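Local structure of Lys-gingipain W83 (Porphyromonas gingivalis, 4ITC) at residues A[149-154]-A[162-167]; A[6-9]-A[15-18]; A[34-39]-A[82-87]. The protein cleaves proteins after lysine and carries adhesin domains, hemolytic in vitro, that interact with erythrocytes and albumin, the K1 cleaved adhesin domain being the part described here. All coordinates share one frame; numbering follows the deposited sequence. Where two conformers were deposited one is given.

Contact 1: A[149-154]-A[162-167]; sequences VAFRHF and IDLDEV. With CA (calcium ion), chain C.
The core between the two sheets of the adhesin β sandwich is filled here by Phe151 and His153 of strand 149-153 against Ile162, Leu164 and Val167 of strand 162-167. The strands belong to different sheets, run nearly antiparallel at 167°, the axes of the two segments approaching to 9.8 Å, and meet through side chains alone. In the conformer given, Leu164 lays its CD2 methyl over one face of the Phe151 ring in a CH-pi contact shifted toward the rim, Leu164 CD2 being 3.7 Å from Phe151 CG; its CD1 methyl lies near Phe151 CE2. Val167 approaches the far end of the same ring obliquely, Val167 CG2 standing 4.1 Å from Phe151 CZ. Next along, the CG2 methyl of Ile162 sits almost on the ring normal of His153, 3.5 Å from the centroid, a centred CH-pi contact. The imidazole reaches it with CG anti to the backbone N (chi1 -176°), and both nitrogens are held, ND1 by Ser47 and NE2 by Glu91, which fixes the ring's rotation. On the other side of strand 162-167, Asp165 chelates the calcium ion through OD1 at 2.4 Å and OD2 at 2.5 Å, and Glu166 adds OE1. Glu166 has a left-handed backbone (phi 57°) within the strand, consistent with two successive carboxylates facing the metal before Val167 turns back to the core. Strands 75-83 and 43-48 flank 162-167, and 149-153 runs between strands 62-65 and 92-98, with Val95 also against Phe151 and Tyr93 against Ile162.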
ATOM      1  N   VAL A 149       6.849  -3.257   9.126  1.00  8.70           N
ATOM      2  CA  VAL A 149       5.546  -3.425   8.539  1.00  9.00           C
ATOM      3  C   VAL A 149       5.691  -3.481   7.027  1.00  8.84           C
ATOM      4  O   VAL A 149       6.403  -2.667   6.448  1.00  9.02           O
ATOM      5  CB  VAL A 149       4.621  -2.283   8.958  1.00  9.38           C
ATOM      6  CG1 VAL A 149       3.310  -2.262   8.161  1.00  9.54           C
ATOM      7  CG2 VAL A 149       4.348  -2.354  10.457  1.00  9.69           C
ATOM      8  N   ALA A 150       4.975  -4.416   6.404  1.00  8.63           N
ATOM      9  CA  ALA A 150       4.949  -4.560   4.953  1.00  8.18           C
ATOM     10  C   ALA A 150       3.567  -4.402   4.421  1.00  7.78           C
ATOM     11  O   ALA A 150       2.603  -4.924   4.964  1.00  8.10           O
ATOM     12  CB  ALA A 150       5.492  -5.921   4.532  1.00  7.91           C
ATOM     13  N   PHE A 151       3.480  -3.682   3.311  1.00  7.10           N
ATOM     14  CA  PHE A 151       2.280  -3.588   2.467  1.00  7.01           C
ATOM     15  C   PHE A 151       2.519  -4.411   1.217  1.00  7.54           C
ATOM     16  O   PHE A 151       3.493  -4.150   0.482  1.00  7.43           O
ATOM     17  CB  PHE A 151       2.039  -2.126   2.073  1.00  7.31           C
ATOM     18  CG  PHE A 151       1.845  -1.189   3.259  1.00  8.18           C
ATOM     19  CD1 PHE A 151       2.925  -0.594   3.870  1.00  8.65           C
ATOM     20  CD2 PHE A 151       0.585  -0.989   3.788  1.00  8.68           C
ATOM     21  CE1 PHE A 151       2.772   0.234   4.968  1.00  9.20           C
ATOM     22  CE2 PHE A 151       0.424  -0.132   4.872  1.00  9.43           C
ATOM     23  CZ  PHE A 151       1.495   0.461   5.464  1.00  9.36           C
ATOM     24  N   ARG A 152       1.674  -5.408   0.976  1.00  6.97           N
ATOM     25  CA  ARG A 152       1.897  -6.364  -0.079  1.00  7.19           C
ATOM     26  C   ARG A 152       0.743  -6.325  -1.055  1.00  7.28           C
ATOM     27  O   ARG A 152      -0.410  -6.534  -0.682  1.00  8.08           O
ATOM     28  CB  ARG A 152       1.981  -7.771   0.494  1.00  7.31           C
ATOM     29  CG  ARG A 152       2.395  -8.861  -0.479  1.00  7.53           C
ATOM     30  CD  ARG A 152       2.293 -10.232   0.193  1.00  7.94           C
ATOM     31  NE  ARG A 152       2.647 -11.281  -0.749  1.00  9.43           N
ATOM     32  CZ  ARG A 152       2.450 -12.556  -0.549  1.00 11.07           C
ATOM     33  NH1 ARG A 152       1.846 -12.982   0.552  1.00 12.64           N
ATOM     34  NH2 ARG A 152       2.850 -13.412  -1.482  1.00 11.72           N
ATOM     35  N   HIS A 153       1.045  -6.047  -2.319  1.00  6.73           N
ATOM     36  CA  HIS A 153       0.063  -6.115  -3.429  1.00  6.72           C
ATOM     37  C   HIS A 153       0.258  -7.419  -4.139  1.00  7.19           C
ATOM     38  O   HIS A 153       1.304  -7.635  -4.712  1.00  7.01           O
ATOM     39  CB  HIS A 153       0.293  -4.951  -4.379  1.00  6.98           C
ATOM     40  CG  HIS A 153      -0.697  -4.863  -5.485  1.00  7.27           C
ATOM     41  ND1 HIS A 153      -0.423  -4.215  -6.676  1.00  7.48           N
ATOM     42  CD2 HIS A 153      -1.995  -5.206  -5.536  1.00  7.62           C
ATOM     43  CE1 HIS A 153      -1.504  -4.216  -7.431  1.00  7.59           C
ATOM     44  NE2 HIS A 153      -2.473  -4.823  -6.763  1.00  7.81           N
ATOM     45  N   PHE A 154      -0.735  -8.304  -4.050  1.00  7.88           N
ATOM     46  CA  PHE A 154      -0.554  -9.695  -4.502  1.00  8.68           C
ATOM     47  C   PHE A 154      -1.910 -10.300  -4.754  1.00  9.21           C
ATOM     48  O   PHE A 154      -2.917  -9.699  -4.410  1.00  8.64           O
ATOM     49  CB  PHE A 154       0.273 -10.559  -3.496  1.00  9.09           C
ATOM     50  CG  PHE A 154      -0.483 -10.951  -2.242  1.00  9.86           C
ATOM     51  CD1 PHE A 154      -0.969  -9.992  -1.360  1.00 10.07           C
ATOM     52  CD2 PHE A 154      -0.711 -12.271  -1.954  1.00 10.91           C
ATOM     53  CE1 PHE A 154      -1.665 -10.347  -0.237  1.00 10.42           C
ATOM     54  CE2 PHE A 154      -1.406 -12.635  -0.806  1.00 12.03           C
ATOM     55  CZ  PHE A 154      -1.909 -11.669   0.028  1.00 11.35           C
ATOM     56  N   ILE A 162      -3.486  -0.028  -7.214  1.00  7.15           N
ATOM     57  CA  ILE A 162      -3.777   0.294  -5.848  1.00  7.24           C
ATOM     58  C   ILE A 162      -2.878   1.462  -5.434  1.00  7.09           C
ATOM     59  O   ILE A 162      -1.666   1.452  -5.693  1.00  7.42           O
ATOM     60  CB  ILE A 162      -3.610  -0.930  -4.891  1.00  7.40           C
ATOM     61  CG1 ILE A 162      -4.024  -0.556  -3.458  1.00  8.37           C
ATOM     62  CG2 ILE A 162      -2.238  -1.567  -4.955  1.00  7.64           C
ATOM     63  CD1 ILE A 162      -4.091  -1.772  -2.559  1.00  9.28           C
ATOM     64  N   ASP A 163      -3.466   2.440  -4.769  1.00  7.32           N
ATOM     65  CA  ASP A 163      -2.748   3.592  -4.272  1.00  7.56           C
ATOM     66  C   ASP A 163      -2.774   3.556  -2.726  1.00  7.60           C
ATOM     67  O   ASP A 163      -3.789   3.231  -2.130  1.00  7.56           O
ATOM     68  CB  ASP A 163      -3.418   4.878  -4.694  1.00  7.84           C
ATOM     69  CG  ASP A 163      -3.608   5.073  -6.193  1.00  8.76           C
ATOM     70  OD1 ASP A 163      -3.064   4.354  -7.066  1.00  8.59           O
ATOM     71  OD2 ASP A 163      -4.376   6.063  -6.495  1.00 10.52           O
ATOM     72  N   LEU A 164      -1.695   4.033  -2.124  0.50  7.45           N
ATOM     73  CA  LEU A 164      -1.470   4.000  -0.691  0.50  7.44           C
ATOM     74  C   LEU A 164      -0.864   5.339  -0.287  0.50  7.51           C
ATOM     75  O   LEU A 164       0.017   5.867  -0.989  0.50  7.02           O
ATOM     76  CB  LEU A 164      -0.505   2.847  -0.336  0.50  7.67           C
ATOM     77  CG  LEU A 164       0.074   2.814   1.073  0.50  7.56           C
ATOM     78  CD1 LEU A 164      -1.006   2.338   2.014  0.50  7.85           C
ATOM     79  CD2 LEU A 164       1.263   1.852   1.161  0.50  7.65           C
ATOM     80  N   ASP A 165      -1.339   5.902   0.839  1.00  7.70           N
ATOM     81  CA  ASP A 165      -0.843   7.217   1.283  1.00  8.31           C
ATOM     82  C   ASP A 165      -0.936   7.381   2.781  1.00  8.93           C
ATOM     83  O   ASP A 165      -1.675   6.655   3.476  1.00  8.71           O
ATOM     84  CB  ASP A 165      -1.598   8.345   0.564  1.00  8.35           C
ATOM     85  CG  ASP A 165      -0.814   9.651   0.484  1.00  9.36           C
ATOM     86  OD1 ASP A 165       0.391   9.686   0.799  1.00  8.65           O
ATOM     87  OD2 ASP A 165      -1.417  10.661   0.048  1.00 10.05           O
ATOM     88  N   GLU A 166      -0.138   8.341   3.273  1.00  9.32           N
ATOM     89  CA  GLU A 166      -0.283   8.928   4.610  1.00  9.92           C
ATOM     90  C   GLU A 166      -0.225   7.844   5.688  1.00  9.65           C
ATOM     91  O   GLU A 166      -1.184   7.614   6.414  1.00 10.04           O
ATOM     92  CB  GLU A 166      -1.564   9.725   4.666  1.00 10.67           C
ATOM     93  CG  GLU A 166      -1.578  10.889   3.656  1.00 11.71           C
ATOM     94  CD  GLU A 166      -0.443  11.877   3.784  1.00 12.28           C
ATOM     95  OE1 GLU A 166      -0.029  12.367   2.698  1.00 12.06           O
ATOM     96  OE2 GLU A 166       0.055  12.117   4.933  1.00 13.00           O
ATOM     97  N   VAL A 167       0.917   7.205   5.754  1.00 10.11           N
ATOM     98  CA  VAL A 167       1.161   6.117   6.702  1.00 10.52           C
ATOM     99  C   VAL A 167       1.633   6.706   8.002  1.00 11.59           C
ATOM    100  O   VAL A 167       2.581   7.456   8.035  1.00 12.12           O
ATOM    101  CB  VAL A 167       2.241   5.171   6.189  1.00 10.61           C
ATOM    102  CG1 VAL A 167       2.630   4.146   7.262  1.00 11.82           C
ATOM    103  CG2 VAL A 167       1.753   4.488   4.912  1.00 10.63           C
TER
HETATM  104 CA    CA C1202       0.583  12.078   0.401  1.00  9.25          CA

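Contact 2: A[6-9]-A[15-18]; sequences ESFE and SWKT. With CA (calcium ion), chain C; GAI (guanidine), chain G; GOL (glycerol), chain H.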
ATOM      1  N   GLU A   6       4.704   9.182   7.216  1.00 12.22           N
ATOM      2  CA  GLU A   6       5.211   9.309   5.867  1.00 11.75           C
ATOM      3  C   GLU A   6       4.105   9.651   4.902  1.00 11.08           C
ATOM      4  O   GLU A   6       3.137   8.916   4.715  1.00 10.52           O
ATOM      5  CB  GLU A   6       5.951   8.068   5.398  1.00 11.33           C
ATOM      6  CG  GLU A   6       6.513   8.197   3.980  1.00 10.87           C
ATOM      7  CD  GLU A   6       7.420   9.422   3.785  1.00 11.54           C
ATOM      8  OE1 GLU A   6       8.421   9.514   4.552  1.00 12.26           O
ATOM      9  OE2 GLU A   6       7.178  10.276   2.886  1.00 11.18           O
ATOM     10  N   SER A   7       4.259  10.849   4.300  1.00 11.00           N
ATOM     11  CA  SER A   7       3.278  11.381   3.387  1.00 11.06           C
ATOM     12  C   SER A   7       3.565  11.137   1.924  1.00  9.58           C
ATOM     13  O   SER A   7       2.740  11.415   1.047  1.00 10.45           O
ATOM     14  CB  SER A   7       3.114  12.892   3.635  1.00 11.14           C
ATOM     15  OG  SER A   7       2.531  13.142   4.905  1.00 13.27           O
ATOM     16  N   PHE A   8       4.744  10.611   1.615  1.00  9.65           N
ATOM     17  CA  PHE A   8       5.141  10.334   0.244  1.00 10.51           C
ATOM     18  C   PHE A   8       5.055  11.531  -0.718  1.00 11.24           C
ATOM     19  O   PHE A   8       4.753  11.361  -1.902  1.00 12.38           O
ATOM     20  CB  PHE A   8       4.342   9.135  -0.317  1.00 11.17           C
ATOM     21  CG  PHE A   8       4.534   7.882   0.463  1.00 11.26           C
ATOM     22  CD1 PHE A   8       5.746   7.216   0.445  1.00 11.18           C
ATOM     23  CD2 PHE A   8       3.486   7.347   1.199  1.00 12.02           C
ATOM     24  CE1 PHE A   8       5.958   6.038   1.185  1.00 11.94           C
ATOM     25  CE2 PHE A   8       3.698   6.196   1.927  1.00 12.71           C
ATOM     26  CZ  PHE A   8       4.914   5.553   1.940  1.00 12.06           C
ATOM     27  N   GLU A   9       5.348  12.714  -0.226  1.00 11.20           N
ATOM     28  CA  GLU A   9       5.252  13.904  -1.056  1.00 12.04           C
ATOM     29  C   GLU A   9       6.449  14.023  -1.972  1.00 12.00           C
ATOM     30  O   GLU A   9       6.397  14.725  -2.997  1.00 13.45           O
ATOM     31  CB  GLU A   9       5.056  15.169  -0.199  1.00 12.34           C
ATOM     32  CG  GLU A   9       3.756  15.140   0.595  1.00 12.84           C
ATOM     33  CD  GLU A   9       2.550  14.889  -0.275  1.00 14.45           C
ATOM     34  OE1 GLU A   9       2.381  15.606  -1.288  1.00 17.13           O
ATOM     35  OE2 GLU A   9       1.717  14.000   0.046  1.00 14.41           O
ATOM     36  N   SER A  15      15.173   4.678   3.028  1.00 10.92           N
ATOM     37  CA  SER A  15      15.064   3.914   4.262  1.00 10.72           C
ATOM     38  C   SER A  15      13.904   2.900   4.199  1.00 10.99           C
ATOM     39  O   SER A  15      13.884   1.968   5.002  1.00 12.22           O
ATOM     40  CB  SER A  15      14.856   4.847   5.435  1.00 10.80           C
ATOM     41  OG  SER A  15      13.794   5.747   5.156  1.00 11.23           O
ATOM     42  N   TRP A  16      12.989   3.067   3.249  1.00 11.12           N
ATOM     43  CA  TRP A  16      11.944   2.062   3.017  1.00 10.49           C
ATOM     44  C   TRP A  16      12.531   1.033   2.077  1.00 11.38           C
ATOM     45  O   TRP A  16      13.395   1.341   1.280  1.00 15.55           O
ATOM     46  CB  TRP A  16      10.682   2.687   2.427  1.00  9.80           C
ATOM     47  CG  TRP A  16       9.901   3.533   3.389  1.00  9.69           C
ATOM     48  CD1 TRP A  16      10.326   4.691   4.011  1.00 10.74           C
ATOM     49  CD2 TRP A  16       8.555   3.340   3.786  1.00 10.29           C
ATOM     50  NE1 TRP A  16       9.334   5.192   4.795  1.00 10.39           N
ATOM     51  CE2 TRP A  16       8.226   4.378   4.675  1.00  9.69           C
ATOM     52  CE3 TRP A  16       7.599   2.367   3.510  1.00 10.11           C
ATOM     53  CZ2 TRP A  16       6.969   4.479   5.274  1.00 10.08           C
ATOM     54  CZ3 TRP A  16       6.334   2.489   4.122  1.00 10.30           C
ATOM     55  CH2 TRP A  16       6.043   3.520   4.972  1.00 10.04           C
ATOM     56  N   LYS A  17      12.081  -0.206   2.172  1.00 10.35           N
ATOM     57  CA  LYS A  17      12.537  -1.254   1.283  1.00 10.19           C
ATOM     58  C   LYS A  17      11.420  -1.659   0.344  1.00  9.99           C
ATOM     59  O   LYS A  17      10.247  -1.701   0.749  1.00  9.83           O
ATOM     60  CB  LYS A  17      12.986  -2.473   2.098  1.00 10.59           C
ATOM     61  CG  LYS A  17      13.398  -3.678   1.273  1.00 10.66           C
ATOM     62  CD  LYS A  17      14.022  -4.707   2.189  1.00 11.28           C
ATOM     63  CE  LYS A  17      14.402  -5.951   1.441  1.00 12.50           C
ATOM     64  NZ  LYS A  17      14.971  -6.980   2.344  1.00 13.31           N
ATOM     65  N   THR A  18      11.751  -1.909  -0.906  1.00  9.91           N
ATOM     66  CA  THR A  18      10.781  -2.442  -1.859  1.00  9.93           C
ATOM     67  C   THR A  18      11.253  -3.795  -2.319  1.00 10.18           C
ATOM     68  O   THR A  18      12.466  -4.029  -2.500  1.00 11.82           O
ATOM     69  CB  THR A  18      10.510  -1.514  -3.060  1.00 10.74           C
ATOM     70  OG1 THR A  18      11.755  -1.133  -3.680  1.00 11.73           O
ATOM     71  CG2 THR A  18       9.715  -0.297  -2.634  1.00 10.99           C
TER
HETATM   72 CA    CA C1202       0.583  12.078   0.401  1.00  9.25          CA
HETATM   73  C   GAI G1206      12.817   2.359  -2.323  1.00 34.23           C
HETATM   74  N1  GAI G1206      12.894   1.160  -1.932  1.00 31.82           N
HETATM   75  N2  GAI G1206      13.096   3.379  -1.513  1.00 31.41           N
HETATM   76  N3  GAI G1206      12.457   2.609  -3.584  1.00 34.73           N
HETATM   77  C1  GOL H1207      11.353   7.697   7.685  1.00 29.85           C
HETATM   78  O1  GOL H1207      11.619   7.906   9.086  1.00 30.07           O
HETATM   79  C2  GOL H1207       9.842   7.803   7.499  1.00 28.62           C
HETATM   80  O2  GOL H1207       9.520   7.688   6.096  1.00 18.51           O
HETATM   81  C3  GOL H1207       9.280   9.107   8.099  1.00 27.20           C
HETATM   82  O3  GOL H1207       8.740   8.981   9.434  1.00 32.88           O
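Phe8 and Trp16 form the aromatic part of this contact, a T-shaped pair in which the edge of the phenyl ring points at the face of the indole. Their six-membered rings have centroids 5.2 Å apart and planes at 66°; the tip atom Phe8 CZ lies 3.8 Å from Trp16 CH2, displaced toward the indole rim. The apolar part comes from Glu6, whose methylene carbons run alongside the benzo end of the indole, Glu6 CB being 3.7 Å from Trp16 CZ2. With CG anti to the backbone N (chi1 -179°), that carbon lies over the centre of one Phe8 face, so the aliphatic portion of Glu6 serves both rings; the bend at chi2 (55°) then turns the carboxylate toward Phe8 N and a glycerol, probably from the crystallisation liquor. Hydrogen bonds occupy this carboxylate: Glu6 OE2 accepts the backbone N of Phe8 at 2.8 Å through its anti lone pair, and OE1 accepts from glycerol O2. That hydroxyl, in the plane of the indole at its edge, accepts a nearly straight hydrogen bond (169°) from Trp16 NE1, NE1 to glycerol O2 being 2.8 Å. A guanidine molecule donates from N1 to both Trp16 O and Thr18 OG1. Metal bonds complete the account: Ser7 O lies 2.4 Å and Glu9 OE2 2.3 Å from the calcium ion, joined there by Ser41, Gly43, Asp165 and Glu166. The chemistry is thus divided: loop residues 6-9 supply two oxygens to the cation while Glu6 and Phe8 pack on Trp16, and the glycerol spans Glu6 and the indole N-H in the crystal.

Contact 3: A[34-39]-A[82-87]; sequences PGIAGY and CAQDAN
Gln84 reaches from the end of strand 75-83 to Gly35 and Ile36 in the loop between strands 29-32 and 43-48. Cys82, two residues before it, is still in the sheet, paired through its backbone with Asp163 of strand 161-171. Gln84 itself carries the contact. Its CG lies anti to the backbone N and the chain bends at chi2 (63°), which presents the terminal amide to the loop backbone and to Ile36, the two side chains crossing at about a right angle. Gln84 NE2 comes within 3.2 Å of Gly35 O. On the other branch, Gln84 OE1 lies 3.6 Å from the CG2 methyl of Ile36. A water lies within hydrogen-bonding distance of Gln84 OE1 (2.9 Å) and Ala37 O (2.8 Å), though with other acceptors near it the two bonds need not be made at once. The amide thus lies near two carbonyls of the loop, Gly35 O beside NE2 and Ala37 O across the water. Beyond it, Asp85 begins an Asx turn: its OD1, met on the anti side but tilted from the carboxylate plane, accepts the backbone N of Asn87 at 2.9 Å with an N-H...O angle of 149°. Ile36 also leans on Tyr161 and Asp163 of strand 161-171 and on Cys44 and Tyr46 of strand 43-48. With 98 Å² buried, this is a small, largely polar, water-containing surface contact, in which a glutamine amide sits between loop carbonyls and the Ile36 methyl.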
ATOM      1  N   PRO A  34      -0.828  15.517 -11.463  1.00 22.06           N
ATOM      2  CA  PRO A  34      -2.253  15.290 -11.607  1.00 21.33           C
ATOM      3  C   PRO A  34      -2.593  13.859 -11.942  1.00 19.13           C
ATOM      4  O   PRO A  34      -3.759  13.471 -11.875  1.00 22.04           O
ATOM      5  CB  PRO A  34      -2.621  16.207 -12.783  1.00 22.82           C
ATOM      6  CG  PRO A  34      -1.388  16.241 -13.599  1.00 22.79           C
ATOM      7  CD  PRO A  34      -0.228  16.109 -12.674  1.00 24.09           C
ATOM      8  N   GLY A  35      -1.590  13.051 -12.284  1.00 16.77           N
ATOM      9  CA  GLY A  35      -1.904  11.689 -12.689  1.00 14.99           C
ATOM     10  C   GLY A  35      -2.437  10.842 -11.567  1.00 14.66           C
ATOM     11  O   GLY A  35      -3.393  10.123 -11.730  1.00 14.82           O
ATOM     12  N   ILE A  36      -1.728  10.890 -10.455  1.00 13.96           N
ATOM     13  CA  ILE A  36      -1.989   9.987  -9.347  1.00 14.71           C
ATOM     14  C   ILE A  36      -1.860  10.767  -8.055  1.00 15.52           C
ATOM     15  O   ILE A  36      -0.838  10.672  -7.356  1.00 14.04           O
ATOM     16  CB  ILE A  36      -1.026   8.772  -9.356  1.00 15.26           C
ATOM     17  CG1 ILE A  36      -0.897   8.142 -10.757  1.00 15.45           C
ATOM     18  CG2 ILE A  36      -1.450   7.729  -8.305  1.00 15.25           C
ATOM     19  CD1 ILE A  36       0.128   7.071 -10.853  1.00 16.71           C
ATOM     20  N   ALA A  37      -2.902  11.567  -7.760  1.00 17.32           N
ATOM     21  CA  ALA A  37      -2.928  12.421  -6.597  1.00 17.43           C
ATOM     22  C   ALA A  37      -3.019  11.589  -5.330  1.00 16.47           C
ATOM     23  O   ALA A  37      -3.714  10.589  -5.303  1.00 17.52           O
ATOM     24  CB  ALA A  37      -4.135  13.352  -6.663  1.00 18.88           C
ATOM     25  N   GLY A  38      -2.381  12.068  -4.288  1.00 13.80           N
ATOM     26  CA  GLY A  38      -2.530  11.463  -2.971  1.00 11.93           C
ATOM     27  C   GLY A  38      -3.789  11.838  -2.222  1.00 11.85           C
ATOM     28  O   GLY A  38      -4.726  12.510  -2.726  1.00 12.05           O
ATOM     29  N   TYR A  39      -3.885  11.328  -1.015  1.00 10.79           N
ATOM     30  CA  TYR A  39      -5.009  11.654  -0.143  1.00 11.72           C
ATOM     31  C   TYR A  39      -4.754  13.032   0.457  1.00 12.21           C
ATOM     32  O   TYR A  39      -3.795  13.239   1.170  1.00 12.79           O
ATOM     33  CB  TYR A  39      -5.197  10.605   0.947  1.00 11.78           C
ATOM     34  CG  TYR A  39      -6.264  11.067   1.897  1.00 13.04           C
ATOM     35  CD1 TYR A  39      -7.585  11.108   1.499  1.00 14.15           C
ATOM     36  CD2 TYR A  39      -5.926  11.548   3.129  1.00 14.72           C
ATOM     37  CE1 TYR A  39      -8.559  11.640   2.326  1.00 15.37           C
ATOM     38  CE2 TYR A  39      -6.897  12.049   3.980  1.00 14.69           C
ATOM     39  CZ  TYR A  39      -8.203  12.072   3.555  1.00 15.85           C
ATOM     40  OH  TYR A  39      -9.154  12.575   4.413  1.00 19.60           O
ATOM     41  N   CYS A  82      -6.800   3.401  -1.871  0.70  9.02           N
ATOM     42  CA  CYS A  82      -7.854   3.447  -2.853  0.70  9.13           C
ATOM     43  C   CYS A  82      -7.457   2.655  -4.051  0.70  9.42           C
ATOM     44  O   CYS A  82      -6.290   2.252  -4.194  0.70  8.62           O
ATOM     45  CB  CYS A  82      -8.202   4.864  -3.271  0.70  9.24           C
ATOM     46  SG  CYS A  82      -7.006   5.668  -4.358  0.70  9.93           S
ATOM     47  N   ALA A  83      -8.461   2.442  -4.900  1.00 10.06           N
ATOM     48  CA  ALA A  83      -8.275   2.015  -6.274  1.00  9.92           C
ATOM     49  C   ALA A  83      -8.125   3.274  -7.108  1.00  9.48           C
ATOM     50  O   ALA A  83      -8.975   4.160  -7.085  1.00  9.80           O
ATOM     51  CB  ALA A  83      -9.489   1.253  -6.768  1.00 10.89           C
ATOM     52  N   GLN A  84      -7.087   3.330  -7.929  1.00  9.19           N
ATOM     53  CA  GLN A  84      -6.904   4.490  -8.792  1.00  9.42           C
ATOM     54  C   GLN A  84      -8.047   4.679  -9.784  1.00  9.34           C
ATOM     55  O   GLN A  84      -8.415   5.813 -10.076  1.00 10.44           O
ATOM     56  CB  GLN A  84      -5.548   4.341  -9.541  1.00 10.03           C
ATOM     57  CG  GLN A  84      -5.268   5.399 -10.616  1.00 10.91           C
ATOM     58  CD  GLN A  84      -5.161   6.805 -10.053  1.00 12.54           C
ATOM     59  OE1 GLN A  84      -4.919   7.036  -8.862  1.00 13.22           O
ATOM     60  NE2 GLN A  84      -5.366   7.787 -10.955  1.00 14.74           N
ATOM     61  N   ASP A  85      -8.562   3.575 -10.344  1.00  9.05           N
ATOM     62  CA  ASP A  85      -9.622   3.655 -11.368  1.00 10.10           C
ATOM     63  C   ASP A  85     -10.835   2.913 -10.845  1.00 10.11           C
ATOM     64  O   ASP A  85     -10.771   1.697 -10.604  1.00 10.98           O
ATOM     65  CB  ASP A  85      -9.092   3.082 -12.681  1.00 11.19           C
ATOM     66  CG  ASP A  85     -10.077   3.168 -13.814  1.00 12.10           C
ATOM     67  OD1 ASP A  85     -11.306   3.172 -13.556  1.00 12.72           O
ATOM     68  OD2 ASP A  85      -9.630   3.252 -14.987  1.00 12.48           O
ATOM     69  N   ALA A  86     -11.915   3.665 -10.572  1.00 10.80           N
ATOM     70  CA  ALA A  86     -13.147   3.097 -10.015  1.00 12.38           C
ATOM     71  C   ALA A  86     -13.801   2.012 -10.838  1.00 12.85           C
ATOM     72  O   ALA A  86     -14.565   1.206 -10.288  1.00 13.43           O
ATOM     73  CB  ALA A  86     -14.146   4.224  -9.732  1.00 13.22           C
ATOM     74  N   ASN A  87     -13.522   1.976 -12.142  1.00 12.83           N
ATOM     75  CA  ASN A  87     -14.049   0.918 -13.021  1.00 14.08           C
ATOM     76  C   ASN A  87     -13.189  -0.363 -13.002  1.00 12.95           C
ATOM     77  O   ASN A  87     -13.568  -1.395 -13.573  1.00 12.29           O
ATOM     78  CB  ASN A  87     -14.147   1.439 -14.467  1.00 17.17           C
ATOM     79  CG  ASN A  87     -15.050   2.646 -14.607  1.00 20.62           C
ATOM     80  OD1 ASN A  87     -14.638   3.703 -15.108  1.00 28.23           O
ATOM     81  ND2 ASN A  87     -16.238   2.507 -14.174  1.00 22.05           N
TER
HETATM   82  O   HOH W   1      -5.432   9.225  -7.090  1.00 23.14           O

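Strand 161-171 is the common thread. Contacts 1 and 2, with centres about 10 Å apart, share one calcium ion and are tied by probable hydrogen bonds between Glu6 N and Val167 O (2.9 Å) and between Glu166 OE2 and Ser7 OG (2.7 Å). Contact 3 meets contact 1 at two places: Cys82 O with Asp163 N (2.9 Å), and, at the calcium site, Tyr39 N with Asp165 OD2 (2.8 Å), both probable hydrogen bonds, so a calcium ligand is positioned from the second shell by the 34-39 loop. Contacts 2 and 3 do not touch; their nearest atoms are about 6 Å apart. A second calcium lies about 8 Å from the His153 side chain.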